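DynF (Micromonospora chersina, PDB 6UBL) is of unknown function, belongs to the dynemicin (enediyne) biosynthetic pathway, and carries a palmitic acid in its beta barrel, so it may bind a hydrophobic pathway intermediate. Local coordinates at residues I100-A111 with M133-M141. Residues are numbered along the deposited sequence; the frame is centred on the assembly and turned at random.
Sequences ITVTLNPDCLSA and MAVGAIFDM. With PLM (palmitic acid), chain C.
Phe139 holds CG beside its backbone N (chi1 -62°), and Val102, with CG1 anti to N (chi1 -174°), leaves CG2 beside its own N; the two side chains lie side by side, with Val102 CG2 3.7 Å from Phe139 CD2. The other methyl, Val102 CG1, sits over one face of the ring toward its rim. Both residues also reach the palmitic acid, whose terminal carbon CG lies 3.6 Å from Phe139 CZ, so this face of the strand pair lines the methyl end of the bound lipid and probably forms part of the pocket there.

Strands 100-104 and 137-141 run antiparallel. Thr101 with Asp140 and Thr103 with Ile138 form the hydrogen-bonded pairs, and the bond from Asp140 N to Thr101 O (2.8 Å) is nearly straight. Beyond Leu104 the first segment turns away through a type I turn, Asn105 to Cys108, before regular backbone pairing resumes at Ala111 and Ala134. Asn105 N still donates to Gly136 O at 3.0 Å, while OD1 accepts from Asp107 N in an Asx turn and ND2 donates to a water that also lies 2.8 Å from Ala137 O. Ile138 CD1 packs 3.8 Å from Asn105 CB. With the Asn105 amide gone, as in an alanine here, Asp107 N would probably lose its acceptor and the water its ND2 donor, leaving the turn less firmly held. Gly136 CA lies 4.2 Å from Cys108 CB; Gly136 N donates to Ser110 OG (3.0 Å), and a second water lies among Ser110 OG, Cys108 O and Gly136 O.

Strand 81-92 flanks 100-104 and 108-115 on one side, and strands 146-149 and 154-161 flank 129-141 on the other, placing this split pairing within the barrel wall.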
ATOM      1  N   ILE A 100     -19.822   2.622 -13.281  1.00 30.86           N
ATOM      2  CA  ILE A 100     -18.431   2.848 -12.912  1.00 30.83           C
ATOM      3  C   ILE A 100     -17.567   1.926 -13.764  1.00 31.17           C
ATOM      4  O   ILE A 100     -17.814   0.709 -13.829  1.00 30.17           O
ATOM      5  CB  ILE A 100     -18.204   2.573 -11.414  1.00 30.35           C
ATOM      6  CG1 ILE A 100     -19.165   3.421 -10.564  1.00 30.56           C
ATOM      7  CG2 ILE A 100     -16.752   2.851 -11.026  1.00 29.52           C
ATOM      8  CD1 ILE A 100     -19.196   3.038  -9.091  1.00 31.27           C
ATOM      9  N   THR A 101     -16.559   2.501 -14.421  1.00 27.91           N
ATOM     10  CA  THR A 101     -15.622   1.742 -15.238  1.00 26.37           C
ATOM     11  C   THR A 101     -14.230   1.892 -14.649  1.00 28.05           C
ATOM     12  O   THR A 101     -13.761   3.018 -14.434  1.00 28.65           O
ATOM     13  CB  THR A 101     -15.652   2.233 -16.695  1.00 27.00           C
ATOM     14  OG1 THR A 101     -16.965   2.092 -17.221  1.00 30.12           O
ATOM     15  CG2 THR A 101     -14.676   1.419 -17.545  1.00 29.66           C
ATOM     16  N   VAL A 102     -13.583   0.759 -14.382  1.00 26.48           N
ATOM     17  CA  VAL A 102     -12.275   0.727 -13.746  1.00 26.26           C
ATOM     18  C   VAL A 102     -11.248   0.251 -14.760  1.00 28.10           C
ATOM     19  O   VAL A 102     -11.403  -0.817 -15.359  1.00 26.58           O
ATOM     20  CB  VAL A 102     -12.285  -0.154 -12.488  1.00 27.03           C
ATOM     21  CG1 VAL A 102     -10.953  -0.060 -11.771  1.00 27.50           C
ATOM     22  CG2 VAL A 102     -13.417   0.252 -11.554  1.00 26.72           C
ATOM     23  N   THR A 103     -10.208   1.059 -14.955  1.00 25.44           N
ATOM     24  CA  THR A 103      -9.111   0.765 -15.866  1.00 24.34           C
ATOM     25  C   THR A 103      -7.810   1.088 -15.144  1.00 24.48           C
ATOM     26  O   THR A 103      -7.814   1.520 -13.989  1.00 26.19           O
ATOM     27  CB  THR A 103      -9.259   1.592 -17.142  1.00 27.45           C
ATOM     28  OG1 THR A 103      -9.294   2.978 -16.802  1.00 28.41           O
ATOM     29  CG2 THR A 103     -10.551   1.225 -17.879  1.00 29.14           C
ATOM     30  N   LEU A 104      -6.685   0.882 -15.817  1.00 24.45           N
ATOM     31  CA  LEU A 104      -5.403   1.216 -15.219  1.00 24.45           C
ATOM     32  C   LEU A 104      -5.030   2.680 -15.426  1.00 24.13           C
ATOM     33  O   LEU A 104      -5.303   3.280 -16.469  1.00 25.92           O
ATOM     34  CB  LEU A 104      -4.286   0.351 -15.810  1.00 24.66           C
ATOM     35  CG  LEU A 104      -4.405  -1.150 -15.581  1.00 27.80           C
ATOM     36  CD1 LEU A 104      -3.197  -1.823 -16.239  1.00 29.54           C
ATOM     37  CD2 LEU A 104      -4.494  -1.503 -14.118  1.00 28.64           C
ATOM     38  N   ASN A 105      -4.364   3.237 -14.425  1.00 23.30           N
ATOM     39  CA  ASN A 105      -3.752   4.555 -14.549  1.00 23.02           C
ATOM     40  C   ASN A 105      -2.486   4.423 -15.389  1.00 24.19           C
ATOM     41  O   ASN A 105      -1.551   3.730 -14.972  1.00 25.68           O
ATOM     42  CB  ASN A 105      -3.395   5.076 -13.165  1.00 24.44           C
ATOM     43  CG  ASN A 105      -2.869   6.497 -13.189  1.00 27.74           C
ATOM     44  OD1 ASN A 105      -2.410   6.989 -14.219  1.00 28.79           O
ATOM     45  ND2 ASN A 105      -2.917   7.163 -12.038  1.00 25.08           N
ATOM     46  N   PRO A 106      -2.417   5.043 -16.573  1.00 23.99           N
ATOM     47  CA  PRO A 106      -1.223   4.872 -17.424  1.00 27.01           C
ATOM     48  C   PRO A 106       0.045   5.446 -16.827  1.00 28.06           C
ATOM     49  O   PRO A 106       1.131   5.150 -17.338  1.00 29.93           O
ATOM     50  CB  PRO A 106      -1.604   5.587 -18.726  1.00 28.96           C
ATOM     51  CG  PRO A 106      -2.625   6.600 -18.312  1.00 30.22           C
ATOM     52  CD  PRO A 106      -3.392   5.984 -17.164  1.00 26.05           C
ATOM     53  N   ASP A 107      -0.050   6.262 -15.774  1.00 27.21           N
ATOM     54  CA  ASP A 107       1.135   6.832 -15.150  1.00 26.88           C
ATOM     55  C   ASP A 107       1.813   5.867 -14.189  1.00 25.16           C
ATOM     56  O   ASP A 107       2.910   6.172 -13.703  1.00 28.27           O
ATOM     57  CB  ASP A 107       0.779   8.073 -14.326  1.00 30.48           C
ATOM     58  CG  ASP A 107       0.311   9.239 -15.167  1.00 36.91           C
ATOM     59  OD1 ASP A 107       0.747   9.367 -16.324  1.00 38.87           O
ATOM     60  OD2 ASP A 107      -0.464  10.066 -14.631  1.00 37.15           O
ATOM     61  N   CYS A 108       1.179   4.734 -13.891  1.00 25.61           N
ATOM     62  CA  CYS A 108       1.612   3.826 -12.842  1.00 26.10           C
ATOM     63  C   CYS A 108       1.895   2.446 -13.417  1.00 26.70           C
ATOM     64  O   CYS A 108       1.148   1.958 -14.275  1.00 31.27           O
ATOM     65  CB  CYS A 108       0.472   3.593 -11.842  1.00 28.88           C
ATOM     66  SG  CYS A 108      -0.129   5.037 -11.007  1.00 33.05           S
ATOM     67  N   LEU A 109       2.959   1.806 -12.947  1.00 23.02           N
ATOM     68  CA  LEU A 109       3.178   0.391 -13.224  1.00 22.49           C
ATOM     69  C   LEU A 109       2.512  -0.432 -12.119  1.00 23.85           C
ATOM     70  O   LEU A 109       2.933  -0.379 -10.954  1.00 23.87           O
ATOM     71  CB  LEU A 109       4.665   0.045 -13.308  1.00 24.05           C
ATOM     72  CG  LEU A 109       4.862  -1.468 -13.507  1.00 29.49           C
ATOM     73  CD1 LEU A 109       4.384  -1.895 -14.901  1.00 33.19           C
ATOM     74  CD2 LEU A 109       6.298  -1.908 -13.281  1.00 32.54           C
ATOM     75  N   SER A 110       1.483  -1.199 -12.482  1.00 21.09           N
ATOM     76  CA  SER A 110       0.852  -2.149 -11.568  1.00 21.14           C
ATOM     77  C   SER A 110       1.600  -3.474 -11.662  1.00 21.69           C
ATOM     78  O   SER A 110       1.748  -4.027 -12.756  1.00 21.04           O
ATOM     79  CB  SER A 110      -0.622  -2.332 -11.927  1.00 23.56           C
ATOM     80  OG  SER A 110      -1.360  -1.139 -11.689  1.00 24.08           O
ATOM     81  N   ALA A 111       2.108  -3.958 -10.527  1.00 21.56           N
ATOM     82  CA  ALA A 111       3.072  -5.049 -10.525  1.00 20.58           C
ATOM     83  C   ALA A 111       2.893  -5.917  -9.288  1.00 21.37           C
ATOM     84  O   ALA A 111       2.454  -5.451  -8.236  1.00 20.27           O
ATOM     85  CB  ALA A 111       4.501  -4.509 -10.612  1.00 23.07           C
ATOM     86  N   MET A 133      -0.583  -8.229  -5.980  1.00 21.52           N
ATOM     87  CA  MET A 133      -0.513  -7.262  -7.069  1.00 22.01           C
ATOM     88  C   MET A 133      -0.820  -5.895  -6.467  1.00 22.94           C
ATOM     89  O   MET A 133      -1.778  -5.753  -5.699  1.00 24.29           O
ATOM     90  CB  MET A 133      -1.543  -7.618  -8.153  1.00 20.45           C
ATOM     91  CG  MET A 133      -1.529  -6.721  -9.382  1.00 22.96           C
ATOM     92  SD  MET A 133      -0.088  -6.981 -10.449  1.00 23.73           S
ATOM     93  CE  MET A 133      -0.594  -8.465 -11.343  1.00 22.89           C
ATOM     94  N   ALA A 134      -0.012  -4.901  -6.822  1.00 20.77           N
ATOM     95  CA  ALA A 134      -0.158  -3.528  -6.347  1.00 21.23           C
ATOM     96  C   ALA A 134      -0.599  -2.680  -7.533  1.00 23.72           C
ATOM     97  O   ALA A 134       0.116  -2.610  -8.535  1.00 22.75           O
ATOM     98  CB  ALA A 134       1.176  -3.011  -5.793  1.00 22.09           C
ATOM     99  N   VAL A 135      -1.779  -2.064  -7.433  1.00 20.62           N
ATOM    100  CA  VAL A 135      -2.477  -1.534  -8.597  1.00 21.38           C
ATOM    101  C   VAL A 135      -2.723  -0.039  -8.481  1.00 21.65           C
ATOM    102  O   VAL A 135      -3.226   0.443  -7.462  1.00 22.91           O
ATOM    103  CB  VAL A 135      -3.806  -2.274  -8.826  1.00 22.19           C
ATOM    104  CG1 VAL A 135      -4.592  -1.661  -9.976  1.00 24.06           C
ATOM    105  CG2 VAL A 135      -3.546  -3.747  -9.090  1.00 24.81           C
ATOM    106  N   GLY A 136      -2.423   0.675  -9.563  1.00 22.20           N
ATOM    107  CA  GLY A 136      -2.859   2.057  -9.750  1.00 23.43           C
ATOM    108  C   GLY A 136      -4.013   2.102 -10.732  1.00 24.09           C
ATOM    109  O   GLY A 136      -3.842   1.774 -11.909  1.00 22.55           O
ATOM    110  N   ALA A 137      -5.194   2.495 -10.263  1.00 21.80           N
ATOM    111  CA  ALA A 137      -6.411   2.407 -11.053  1.00 23.60           C
ATOM    112  C   ALA A 137      -7.026   3.774 -11.319  1.00 23.41           C
ATOM    113  O   ALA A 137      -6.698   4.772 -10.674  1.00 24.58           O
ATOM    114  CB  ALA A 137      -7.448   1.520 -10.345  1.00 22.81           C
ATOM    115  N   ILE A 138      -7.948   3.787 -12.286  1.00 24.82           N
ATOM    116  CA  ILE A 138      -8.807   4.929 -12.569  1.00 25.02           C
ATOM    117  C   ILE A 138     -10.245   4.454 -12.443  1.00 26.75           C
ATOM    118  O   ILE A 138     -10.623   3.453 -13.066  1.00 26.88           O
ATOM    119  CB  ILE A 138      -8.589   5.458 -13.998  1.00 26.68           C
ATOM    120  CG1 ILE A 138      -7.115   5.826 -14.221  1.00 26.21           C
ATOM    121  CG2 ILE A 138      -9.508   6.653 -14.264  1.00 27.02           C
ATOM    122  CD1 ILE A 138      -6.685   7.015 -13.426  1.00 28.88           C
ATOM    123  N   PHE A 139     -11.065   5.207 -11.708  1.00 24.92           N
ATOM    124  CA  PHE A 139     -12.486   4.894 -11.532  1.00 25.29           C
ATOM    125  C   PHE A 139     -13.274   5.981 -12.257  1.00 25.62           C
ATOM    126  O   PHE A 139     -13.353   7.115 -11.777  1.00 27.67           O
ATOM    127  CB  PHE A 139     -12.866   4.878 -10.040  1.00 24.48           C
ATOM    128  CG  PHE A 139     -12.140   3.845  -9.217  1.00 26.61           C
ATOM    129  CD1 PHE A 139     -10.844   4.081  -8.785  1.00 26.30           C
ATOM    130  CD2 PHE A 139     -12.762   2.661  -8.851  1.00 28.88           C
ATOM    131  CE1 PHE A 139     -10.169   3.144  -8.020  1.00 27.48           C
ATOM    132  CE2 PHE A 139     -12.085   1.717  -8.084  1.00 27.97           C
ATOM    133  CZ  PHE A 139     -10.792   1.962  -7.671  1.00 27.52           C
ATOM    134  N   ASP A 140     -13.836   5.643 -13.420  1.00 27.95           N
ATOM    135  CA  ASP A 140     -14.608   6.595 -14.213  1.00 27.08           C
ATOM    136  C   ASP A 140     -16.062   6.550 -13.745  1.00 30.81           C
ATOM    137  O   ASP A 140     -16.718   5.509 -13.839  1.00 32.14           O
ATOM    138  CB  ASP A 140     -14.499   6.215 -15.691  1.00 28.92           C
ATOM    139  CG  ASP A 140     -14.981   7.312 -16.639  1.00 37.81           C
ATOM    140  OD1 ASP A 140     -15.370   8.404 -16.177  1.00 41.85           O
ATOM    141  OD2 ASP A 140     -14.955   7.060 -17.862  1.00 43.28           O
ATOM    142  N   MET A 141     -16.559   7.682 -13.249  1.00 31.68           N
ATOM    143  CA  MET A 141     -17.910   7.805 -12.698  1.00 32.65           C
ATOM    144  C   MET A 141     -18.612   8.940 -13.434  1.00 34.88           C
ATOM    145  O   MET A 141     -18.826  10.026 -12.884  1.00 35.29           O
ATOM    146  CB  MET A 141     -17.861   8.044 -11.186  1.00 34.63           C
ATOM    147  CG  MET A 141     -17.120   6.969 -10.390  1.00 38.12           C
ATOM    148  SD  MET A 141     -17.398   7.088  -8.599  1.00 42.11           S
ATOM    149  CE  MET A 141     -16.510   5.660  -7.970  1.00 42.91           C
TER
HETATM  150  C1  PLM C 301      -1.257 -14.663 -13.298  1.00 26.72           C
HETATM  151  O1  PLM C 301      -1.731 -14.165 -14.410  1.00 27.89           O
HETATM  152  O2  PLM C 301      -0.693 -15.725 -13.230  1.00 28.65           O
HETATM  153  C2  PLM C 301      -1.501 -13.801 -12.101  1.00 30.96           C
HETATM  154  C3  PLM C 301      -2.913 -13.307 -11.927  1.00 33.20           C
HETATM  155  C4  PLM C 301      -2.981 -12.503 -10.664  1.00 38.34           C
HETATM  156  C5  PLM C 301      -3.983 -11.410 -10.670  1.00 39.44           C
HETATM  157  C6  PLM C 301      -3.928 -10.587  -9.406  1.00 47.12           C
HETATM  158  C7  PLM C 301      -5.310 -10.271  -8.903  1.00 56.47           C
HETATM  159  C8  PLM C 301      -6.207  -9.731  -9.989  1.00 61.11           C
HETATM  160  C9  PLM C 301      -5.743  -8.422 -10.568  1.00 62.79           C
HETATM  161  CA  PLM C 301      -6.379  -7.246  -9.879  1.00 66.98           C
HETATM  162  CB  PLM C 301      -7.804  -7.026 -10.346  1.00 67.92           C
HETATM  163  CC  PLM C 301      -8.132  -5.569 -10.483  1.00 64.69           C
HETATM  164  CD  PLM C 301      -9.059  -5.023  -9.431  1.00 57.49           C
HETATM  165  CE  PLM C 301      -8.809  -3.555  -9.202  1.00 50.83           C
HETATM  166  CF  PLM C 301      -9.942  -2.798  -8.582  1.00 50.35           C
HETATM  167  CG  PLM C 301      -9.619  -1.356  -8.413  1.00 51.13           C
HETATM  168  O   HOH W   1      -4.075   5.488  -9.955  1.00 23.53           O
HETATM  169  O   HOH W   2      -1.462   0.906 -13.319  1.00 27.70           O